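Long-range contacts in uncharacterized protein (Bombyx mori, PDB 5AZ0), which is an aldo-keto reductase of the silkworm, AKR2E5, and probably reduces aldehyde or ketone groups of its substrates with a nicotinamide cofactor, as its relatives do: residues 24-29 / 49-54; 59-64 / 282-287; 262-267 / 288-293. All blocks are in the same frame, centred on the assembly; numbering follows the deposited sequence.

Overall arrangement
All three contacts belong to the (beta/alpha)8 barrel of the aldo-keto reductases and rest on apolar packing, with no hydrogen bond across any of them. Contact 1 is only partly buried and lies where a loop follows strand 22-23; one of its sides runs out to poorly ordered chain. Contacts 2 and 3 are buried in the layer outside the strands. Contacts 1 and 2 share helix 51-64, using its first turn and its last turns, with centres about 16 Å apart. Contacts 2 and 3, with centres about 15 Å apart, touch through Asn287 and Leu264. Aliphatic branches dominate contact 1, a tyrosine joins them in contact 2, and a glycine and a phenylalanine mark contact 3.

Contact 1: 24-29 / 49-54; sequences TWLGVS and TDIPKL. With ACT (acetate ion), chain F.
Leu26 carries most of this contact, reaching from the loop 24-29 to the first turn of helix 51-64. Its two methyls divide the work. CD1 presses on CG1 of Ile51 at 3.5 Å, the tightest approach here, and the two side chains lie about at right angles; CD2 meets CD2 of Leu54 more distantly, at 4.2 Å. Leu26 carries CG anti to its carbonyl carbon (chi1 -73°), which sends the fork across toward the helix. A branched aliphatic tip suits the spot, since one residue can touch Ile51 and, a turn further on, Leu54. Deeper in, Leu54 lays CD2 against the carbonyl O of Thr24 at 3.7 Å, and both residues are buried. The hydroxyl of Thr24 turns elsewhere, hydrogen-bonding to Asp70 O and Thr71 OG1, so a small side chain with one polar branch can face apolar neighbours and still be satisfied. In the (beta/alpha)8 barrel, this is the step in which the chain leaves the first strand of the parallel barrel, 22-23, and passes through a long loop into the first barrel helix, 51-64. On the side of the loop away from the helix, an acetate ion, probably from the crystallisation liquor, takes one bond on each oxygen: Thr24 N reaches OXT at 3.1 Å and Trp25 N reaches O at 3.2 Å. Trp25 points away from the helix and stacks on Tyr75, while Gly27 N sits 3.4 Å above the middle of the indole ring of Trp25. Packing thins toward the solvent end. Asp50 is a marginal partner, its backbone C 4.1 Å from CD1 of Leu26, and beyond Gly27 the exposed Val28 and Ser29 are poorly ordered.

Contact 2: 59-64 / 282-287; sequences SYAIDI and SRVLEN. With ACT (acetate ion), chain K.
Helices 59-64 and 282-287 run in roughly the same direction, their axes crossing at -35° with a closest approach of 9.8 Å, and Ala61 and Val284 bring the backbones nearest. The small methyl of Ala61 permits this closeness: its CB meets CG1 of Val284 at 3.7 Å. That same valine methyl, held anti to the backbone N (chi1 172°), is the centre of the packing, for it also touches the Tyr60 ring at CD2 and lies 4.1 Å from CD1 of Ile64. The short, branched side chain of valine suits a place between two helices whose backbones lie close. Tyr60 comes in with its ring edge: Val284 CG1 and Leu285 CB both lie near the ring plane, while Ile64 CG2, one turn later on the same helix, rests 3.6 Å above one face, offset toward the rim. The phenol oxygen ends against leucine carbon, OH standing 3.5 Å from CB and 3.6 Å from CD2 of Leu285. Toward the C-terminal end of its helix, Ile64 sets CD1 on CD1 of Leu285 at 3.8 Å, the two side chains crossing at about a right angle. Away from this seam, Arg283 NH1 makes a weak hydrogen bond to an acetate ion, probably from the crystallisation liquor, which Thr280 OG1 and Val279 N also bind. Both helices belong to the outer layer of the barrel, helix 51-64 following the first strand and helix 281-287 the last, so their seam lies where the ring of helices closes. On the strand side, Ala61 and Val284 both touch Tyr22 of strand 22-23, and Tyr66 adds a hydrogen bond from its side-chain OH to the carbonyl O of Val284.

Contact 3: 262-267 / 288-293; sequences VNLGYL and ASIFDF
The ring of Phe293 comes up to helix 262-267 with its far corner: CZ lies 4.2 Å from CA of Val262, which sits at the edge near the ring plane, and equally far from CA of Gly265, which it meets obliquely. Ile290 CA occupies another part of the edge, in plane. A second ring, Phe291, does not touch the helix segment but carries CG1 of Ile290 over the centre of one face, 3.4 Å above the plane; it also packs edge-to-face with Tyr268. Ile290 is thus held between this ring and the helix. Its CG1 takes the position between the backbone N and carbonyl carbon (chi1 61°), from which CD1 reaches CB of Leu264 at 3.6 Å. Here the long arm of isoleucine spans the gap between loop and helix, whereas Leu264 offers the base of its side chain. Gly265 marks the closest backbone approach, its CA 5.3 Å from that of Ile290 and 4.1 Å from the Ile290 carbonyl O. Having no side chain, it lets the phenylalanine tip sit directly against the helix backbone. The loop 288-293 follows helix 281-287 and leads to helix 297-304 in this barrel protein, while helix 259-269 precedes the last strand, 273-274, and Leu264 touches Ser274 of that strand. Polar groups of the loop find partners to the side: Lys257 pairs with Asp292 and bonds the carbonyl O of Ser289. Since no hydrogen bond joins the two segments, their fit depends on shape, with glycine and aromatic tip complementary and contact made by van der Waals packing.

Contact 1: 24-29 / 49-54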
loop_
_atom_site.group_PDB
_atom_site.type_symbol
_atom_site.label_atom_id
_atom_site.label_comp_id
_atom_site.label_asym_id
_atom_site.label_seq_id
_atom_site.Cartn_x
_atom_site.Cartn_y
_atom_site.Cartn_z
ATOM N N THR A 24 -7.491 3.262 -0.863
ATOM C CA THR A 24 -8.887 2.957 -1.136
ATOM C C THR A 24 -9.467 1.858 -0.255
ATOM O O THR A 24 -10.594 1.399 -0.507
ATOM C CB THR A 24 -9.101 2.601 -2.606
ATOM O OG1 THR A 24 -8.479 1.363 -2.949
ATOM C CG2 THR A 24 -8.626 3.703 -3.521
ATOM N N TRP A 25 -8.720 1.427 0.764
ATOM C CA TRP A 25 -9.242 0.426 1.691
ATOM C C TRP A 25 -9.965 1.054 2.886
ATOM O O TRP A 25 -9.366 1.801 3.684
ATOM C CB TRP A 25 -8.092 -0.356 2.248
ATOM C CG TRP A 25 -8.415 -1.295 3.336
ATOM C CD1 TRP A 25 -7.665 -1.477 4.499
ATOM C CD2 TRP A 25 -9.454 -2.271 3.370
ATOM N NE1 TRP A 25 -8.193 -2.500 5.232
ATOM C CE2 TRP A 25 -9.297 -3.002 4.587
ATOM C CE3 TRP A 25 -10.506 -2.601 2.513
ATOM C CZ2 TRP A 25 -10.163 -4.055 4.966
ATOM C CZ3 TRP A 25 -11.393 -3.607 2.905
ATOM C CH2 TRP A 25 -11.198 -4.352 4.121
ATOM N N LEU A 26 -11.218 0.712 3.035
ATOM C CA LEU A 26 -12.079 1.354 4.037
ATOM C C LEU A 26 -12.043 0.693 5.414
ATOM O O LEU A 26 -12.425 1.316 6.392
ATOM C CB LEU A 26 -13.521 1.481 3.509
ATOM C CG LEU A 26 -13.636 2.559 2.430
ATOM C CD1 LEU A 26 -15.061 2.644 1.939
ATOM C CD2 LEU A 26 -13.168 3.937 2.854
ATOM N N GLY A 27 -11.551 -0.524 5.504
ATOM C CA GLY A 27 -11.398 -1.196 6.781
ATOM C C GLY A 27 -12.530 -2.174 7.080
ATOM O O GLY A 27 -13.603 -2.175 6.424
ATOM N N VAL A 28 -12.241 -3.031 8.063
ATOM C CA VAL A 28 -13.148 -4.066 8.546
ATOM C C VAL A 28 -13.393 -3.649 10.016
ATOM O O VAL A 28 -12.598 -3.968 10.886
ATOM C CB VAL A 28 -12.573 -5.519 8.304
ATOM C CG1 VAL A 28 -11.080 -5.647 8.639
ATOM C CG2 VAL A 28 -13.369 -6.593 9.038
ATOM N N SER A 29 -14.464 -2.877 10.260
ATOM C CA SER A 29 -14.798 -2.321 11.596
ATOM C C SER A 29 -16.159 -2.807 12.123
ATOM O O SER A 29 -16.251 -3.876 12.741
ATOM C CB SER A 29 -14.734 -0.780 11.565
ATOM O OG SER A 29 -14.704 -0.276 10.234
ATOM N N THR A 49 -19.914 2.356 4.348
ATOM C CA THR A 49 -20.694 3.586 4.541
ATOM C C THR A 49 -20.050 4.824 3.904
ATOM O O THR A 49 -20.752 5.708 3.378
ATOM C CB THR A 49 -20.908 3.833 6.041
ATOM O OG1 THR A 49 -21.575 2.694 6.579
ATOM C CG2 THR A 49 -21.740 5.094 6.282
ATOM N N ASP A 50 -18.710 4.855 3.953
ATOM C CA ASP A 50 -17.886 5.966 3.435
ATOM C C ASP A 50 -17.546 5.918 1.924
ATOM O O ASP A 50 -16.845 6.815 1.409
ATOM C CB ASP A 50 -16.596 6.052 4.264
ATOM C CG ASP A 50 -16.857 6.451 5.726
ATOM O OD1 ASP A 50 -17.655 7.368 5.965
ATOM O OD2 ASP A 50 -16.261 5.843 6.627
ATOM N N ILE A 51 -18.083 4.951 1.194
ATOM C CA ILE A 51 -17.748 4.852 -0.229
ATOM C C ILE A 51 -17.938 6.149 -0.961
ATOM O O ILE A 51 -16.976 6.689 -1.569
ATOM C CB ILE A 51 -18.406 3.635 -0.877
ATOM C CG1 ILE A 51 -17.719 2.369 -0.383
ATOM C CG2 ILE A 51 -18.334 3.741 -2.404
ATOM C CD1 ILE A 51 -18.406 1.061 -0.789
ATOM N N PRO A 52 -19.139 6.743 -0.845
ATOM C CA PRO A 52 -19.336 7.974 -1.628
ATOM C C PRO A 52 -18.318 9.035 -1.355
ATOM O O PRO A 52 -17.961 9.821 -2.247
ATOM C CB PRO A 52 -20.751 8.463 -1.181
ATOM C CG PRO A 52 -21.428 7.283 -0.558
ATOM C CD PRO A 52 -20.377 6.246 -0.190
ATOM N N LYS A 53 -17.895 9.132 -0.089
ATOM C CA LYS A 53 -16.919 10.172 0.315
ATOM C C LYS A 53 -15.510 9.835 -0.239
ATOM O O LYS A 53 -14.798 10.736 -0.729
ATOM C CB LYS A 53 -16.883 10.340 1.835
ATOM C CG LYS A 53 -18.269 10.306 2.494
ATOM C CD LYS A 53 -18.242 10.786 3.933
ATOM C CE LYS A 53 -18.224 12.301 4.025
ATOM N NZ LYS A 53 -17.853 12.702 5.408
ATOM N N LEU A 54 -15.179 8.541 -0.240
ATOM C CA LEU A 54 -13.910 8.048 -0.841
ATOM C C LEU A 54 -13.824 8.429 -2.297
ATOM O O LEU A 54 -12.786 8.925 -2.765
ATOM C CB LEU A 54 -13.798 6.518 -0.697
ATOM C CG LEU A 54 -12.549 5.824 -1.271
ATOM C CD1 LEU A 54 -11.372 6.186 -0.394
ATOM C CD2 LEU A 54 -12.723 4.312 -1.290
HETATM C C ACT F . -4.883 1.382 0.810
HETATM O O ACT F . -5.682 1.868 1.635
HETATM O OXT ACT F . -5.040 1.435 -0.426
HETATM C CH3 ACT F . -3.657 0.708 1.335
#

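Contact 2: 59-64 / 282-287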
loop_
_atom_site.group_PDB
_atom_site.type_symbol
_atom_site.label_atom_id
_atom_site.label_comp_id
_atom_site.label_asym_id
_atom_site.label_seq_id
_atom_site.Cartn_x
_atom_site.Cartn_y
_atom_site.Cartn_z
ATOM N N SER A 59 -11.966 12.066 -6.710
ATOM C CA SER A 59 -12.148 12.983 -7.834
ATOM C C SER A 59 -11.422 14.251 -7.568
ATOM O O SER A 59 -10.666 14.790 -8.409
ATOM C CB SER A 59 -13.695 13.261 -8.072
ATOM O OG SER A 59 -13.825 14.252 -9.094
ATOM N N TYR A 60 -11.616 14.769 -6.360
ATOM C CA TYR A 60 -10.850 15.956 -5.903
ATOM C C TYR A 60 -9.320 15.696 -5.993
ATOM O O TYR A 60 -8.526 16.505 -6.565
ATOM C CB TYR A 60 -11.322 16.317 -4.433
ATOM C CG TYR A 60 -10.531 17.443 -3.806
ATOM C CD1 TYR A 60 -10.741 18.794 -4.176
ATOM C CD2 TYR A 60 -9.489 17.175 -2.886
ATOM C CE1 TYR A 60 -9.970 19.823 -3.609
ATOM C CE2 TYR A 60 -8.722 18.197 -2.336
ATOM C CZ TYR A 60 -8.950 19.515 -2.679
ATOM O OH TYR A 60 -8.163 20.490 -2.062
ATOM N N ALA A 61 -8.891 14.526 -5.468
ATOM C CA ALA A 61 -7.401 14.188 -5.490
ATOM C C ALA A 61 -6.874 14.266 -6.854
ATOM O O ALA A 61 -5.835 14.913 -7.113
ATOM C CB ALA A 61 -7.145 12.811 -4.903
ATOM N N ILE A 62 -7.612 13.667 -7.800
ATOM C CA ILE A 62 -7.151 13.763 -9.199
ATOM C C ILE A 62 -7.143 15.219 -9.739
ATOM O O ILE A 62 -6.221 15.621 -10.467
ATOM C CB ILE A 62 -7.987 12.797 -10.086
ATOM C CG1 ILE A 62 -7.704 11.333 -9.672
ATOM C CG2 ILE A 62 -7.655 12.972 -11.546
ATOM C CD1 ILE A 62 -8.715 10.288 -10.114
ATOM N N ASP A 63 -8.182 16.000 -9.401
ATOM C CA ASP A 63 -8.251 17.440 -9.819
ATOM C C ASP A 63 -7.078 18.160 -9.285
ATOM O O ASP A 63 -6.445 18.874 -10.041
ATOM C CB ASP A 63 -9.515 18.174 -9.303
ATOM C CG ASP A 63 -10.808 17.651 -9.924
ATOM O OD1 ASP A 63 -10.777 17.209 -11.070
ATOM O OD2 ASP A 63 -11.845 17.618 -9.266
ATOM N N ILE A 64 -6.716 17.962 -8.001
ATOM C CA ILE A 64 -5.508 18.741 -7.526
ATOM C C ILE A 64 -4.146 18.235 -7.954
ATOM O O ILE A 64 -3.158 18.980 -7.803
ATOM C CB ILE A 64 -5.477 19.011 -6.002
ATOM C CG1 ILE A 64 -5.294 17.728 -5.172
ATOM C CG2 ILE A 64 -6.779 19.710 -5.582
ATOM C CD1 ILE A 64 -5.175 17.964 -3.668
ATOM N N SER A 282 -9.766 18.007 2.683
ATOM C CA SER A 282 -8.714 18.876 3.258
ATOM C C SER A 282 -7.483 17.992 3.619
ATOM O O SER A 282 -6.374 18.412 3.427
ATOM C CB SER A 282 -9.218 19.691 4.464
ATOM O OG SER A 282 -10.025 18.884 5.279
ATOM N N ARG A 283 -7.714 16.784 4.126
ATOM C CA ARG A 283 -6.608 15.828 4.383
ATOM C C ARG A 283 -5.895 15.399 3.108
ATOM O O ARG A 283 -4.666 15.426 3.031
ATOM C CB ARG A 283 -7.125 14.681 5.200
ATOM C CG ARG A 283 -7.276 15.117 6.661
ATOM C CD ARG A 283 -8.125 14.119 7.409
ATOM N NE ARG A 283 -8.375 14.456 8.808
ATOM C CZ ARG A 283 -9.401 13.987 9.531
ATOM N NH1 ARG A 283 -10.327 13.173 9.008
ATOM N NH2 ARG A 283 -9.518 14.347 10.800
ATOM N N VAL A 284 -6.667 15.186 2.051
ATOM C CA VAL A 284 -6.099 14.900 0.750
ATOM C C VAL A 284 -5.166 15.983 0.369
ATOM O O VAL A 284 -4.044 15.750 -0.061
ATOM C CB VAL A 284 -7.191 14.762 -0.322
ATOM C CG1 VAL A 284 -6.634 14.665 -1.707
ATOM C CG2 VAL A 284 -8.016 13.540 -0.041
ATOM N N LEU A 285 -5.612 17.209 0.511
ATOM C CA LEU A 285 -4.749 18.345 0.118
ATOM C C LEU A 285 -3.488 18.481 1.005
ATOM O O LEU A 285 -2.371 18.754 0.541
ATOM C CB LEU A 285 -5.574 19.645 0.201
ATOM C CG LEU A 285 -4.830 20.936 -0.106
ATOM C CD1 LEU A 285 -4.100 20.842 -1.421
ATOM C CD2 LEU A 285 -5.780 22.161 -0.027
ATOM N N GLU A 286 -3.738 18.377 2.292
ATOM C CA GLU A 286 -2.693 18.501 3.360
ATOM C C GLU A 286 -1.617 17.405 3.133
ATOM O O GLU A 286 -0.441 17.742 2.982
ATOM C CB GLU A 286 -3.379 18.367 4.726
ATOM C CG GLU A 286 -2.565 18.669 5.995
ATOM C CD GLU A 286 -3.150 18.043 7.278
ATOM O OE1 GLU A 286 -4.308 17.599 7.290
ATOM O OE2 GLU A 286 -2.454 17.977 8.311
ATOM N N ASN A 287 -2.051 16.130 2.954
ATOM C CA ASN A 287 -1.110 15.009 2.662
ATOM C C ASN A 287 -0.200 15.237 1.499
ATOM O O ASN A 287 0.921 14.733 1.525
ATOM C CB ASN A 287 -1.832 13.683 2.518
ATOM C CG ASN A 287 -2.538 13.303 3.770
ATOM O OD1 ASN A 287 -2.223 13.845 4.804
ATOM N ND2 ASN A 287 -3.527 12.436 3.696
HETATM C C ACT K . -10.593 10.362 7.031
HETATM O O ACT K . -9.564 10.906 7.509
HETATM O OXT ACT K . -11.421 11.071 6.479
HETATM C CH3 ACT K . -10.855 8.878 7.038
#

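Contact 3: 262-267 / 288-293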
loop_
_atom_site.group_PDB
_atom_site.type_symbol
_atom_site.label_atom_id
_atom_site.label_comp_id
_atom_site.label_asym_id
_atom_site.label_seq_id
_atom_site.Cartn_x
_atom_site.Cartn_y
_atom_site.Cartn_z
ATOM N N VAL A 262 4.641 16.119 8.811
ATOM C CA VAL A 262 5.950 15.785 9.265
ATOM C C VAL A 262 6.162 14.288 9.065
ATOM O O VAL A 262 7.125 13.922 8.460
ATOM C CB VAL A 262 6.201 16.184 10.758
ATOM C CG1 VAL A 262 7.517 15.608 11.290
ATOM C CG2 VAL A 262 6.280 17.705 10.891
ATOM N N ASN A 263 5.261 13.509 9.611
ATOM C CA ASN A 263 5.197 12.059 9.404
ATOM C C ASN A 263 5.356 11.654 7.922
ATOM O O ASN A 263 6.271 10.897 7.600
ATOM C CB ASN A 263 3.923 11.527 9.995
ATOM C CG ASN A 263 3.888 10.023 10.134
ATOM O OD1 ASN A 263 4.580 9.250 9.420
ATOM N ND2 ASN A 263 3.046 9.575 11.013
ATOM N N LEU A 264 4.551 12.215 7.007
ATOM C CA LEU A 264 4.687 11.835 5.587
ATOM C C LEU A 264 5.968 12.293 4.966
ATOM O O LEU A 264 6.574 11.597 4.118
ATOM C CB LEU A 264 3.498 12.289 4.711
ATOM C CG LEU A 264 2.176 11.673 5.104
ATOM C CD1 LEU A 264 1.055 12.060 4.088
ATOM C CD2 LEU A 264 2.246 10.173 5.290
ATOM N N GLY A 265 6.388 13.492 5.320
ATOM C CA GLY A 265 7.622 13.986 4.773
ATOM C C GLY A 265 8.863 13.210 5.215
ATOM O O GLY A 265 9.822 13.074 4.463
ATOM N N TYR A 266 8.819 12.700 6.429
ATOM C CA TYR A 266 9.876 11.858 6.984
ATOM C C TYR A 266 10.009 10.553 6.120
ATOM O O TYR A 266 11.109 10.227 5.573
ATOM C CB TYR A 266 9.526 11.568 8.433
ATOM C CG TYR A 266 10.502 10.613 9.063
ATOM C CD1 TYR A 266 11.866 10.959 9.217
ATOM C CD2 TYR A 266 10.096 9.342 9.459
ATOM C CE1 TYR A 266 12.777 10.073 9.769
ATOM C CE2 TYR A 266 11.002 8.441 10.062
ATOM C CZ TYR A 266 12.344 8.818 10.228
ATOM O OH TYR A 266 13.230 7.927 10.809
ATOM N N LEU A 267 8.859 9.907 5.883
ATOM C CA LEU A 267 8.810 8.685 5.019
ATOM C C LEU A 267 9.320 9.010 3.660
ATOM O O LEU A 267 10.155 8.251 3.076
ATOM C CB LEU A 267 7.409 8.034 4.944
ATOM C CG LEU A 267 6.930 7.506 6.297
ATOM C CD1 LEU A 267 5.482 7.080 6.292
ATOM C CD2 LEU A 267 7.774 6.324 6.791
ATOM N N ALA A 288 -0.602 16.025 0.500
ATOM C CA ALA A 288 0.292 16.220 -0.661
ATOM C C ALA A 288 1.204 17.413 -0.621
ATOM O O ALA A 288 2.033 17.600 -1.558
ATOM C CB ALA A 288 -0.465 16.208 -1.965
ATOM N N SER A 289 1.096 18.192 0.454
ATOM C CA SER A 289 1.886 19.443 0.588
ATOM C C SER A 289 3.060 19.147 1.545
ATOM O O SER A 289 3.142 19.713 2.646
ATOM C CB SER A 289 0.971 20.590 1.063
ATOM O OG SER A 289 -0.335 20.519 0.419
ATOM N N ILE A 290 3.937 18.224 1.094
ATOM C CA ILE A 290 4.971 17.619 1.933
ATOM C C ILE A 290 6.308 17.466 1.256
ATOM O O ILE A 290 7.189 16.762 1.764
ATOM C CB ILE A 290 4.573 16.220 2.413
ATOM C CG1 ILE A 290 4.372 15.272 1.226
ATOM C CG2 ILE A 290 3.306 16.247 3.262
ATOM C CD1 ILE A 290 4.245 13.822 1.582
ATOM N N PHE A 291 6.475 18.068 0.092
ATOM C CA PHE A 291 7.660 17.795 -0.716
ATOM C C PHE A 291 8.671 18.968 -0.763
ATOM O O PHE A 291 9.788 18.799 -1.232
ATOM C CB PHE A 291 7.209 17.343 -2.117
ATOM C CG PHE A 291 6.320 16.138 -2.081
ATOM C CD1 PHE A 291 6.839 14.881 -1.730
ATOM C CD2 PHE A 291 4.962 16.245 -2.351
ATOM C CE1 PHE A 291 6.006 13.775 -1.685
ATOM C CE2 PHE A 291 4.136 15.128 -2.314
ATOM C CZ PHE A 291 4.656 13.900 -1.967
ATOM N N ASP A 292 8.302 20.092 -0.153
ATOM C CA ASP A 292 9.058 21.335 -0.178
ATOM C C ASP A 292 9.852 21.583 1.127
ATOM O O ASP A 292 10.090 22.728 1.478
ATOM C CB ASP A 292 8.069 22.496 -0.403
ATOM C CG ASP A 292 7.023 22.559 0.659
ATOM O OD1 ASP A 292 7.039 21.689 1.555
ATOM O OD2 ASP A 292 6.150 23.454 0.610
ATOM N N PHE A 293 10.248 20.546 1.863
ATOM C CA PHE A 293 10.997 20.769 3.101
ATOM C C PHE A 293 11.928 19.608 3.383
ATOM O O PHE A 293 11.626 18.493 3.028
ATOM C CB PHE A 293 10.056 21.138 4.282
ATOM C CG PHE A 293 9.300 19.982 4.913
ATOM C CD1 PHE A 293 8.130 19.482 4.333
ATOM C CD2 PHE A 293 9.675 19.475 6.171
ATOM C CE1 PHE A 293 7.399 18.475 4.958
ATOM C CE2 PHE A 293 8.957 18.441 6.797
ATOM C CZ PHE A 293 7.829 17.921 6.178
#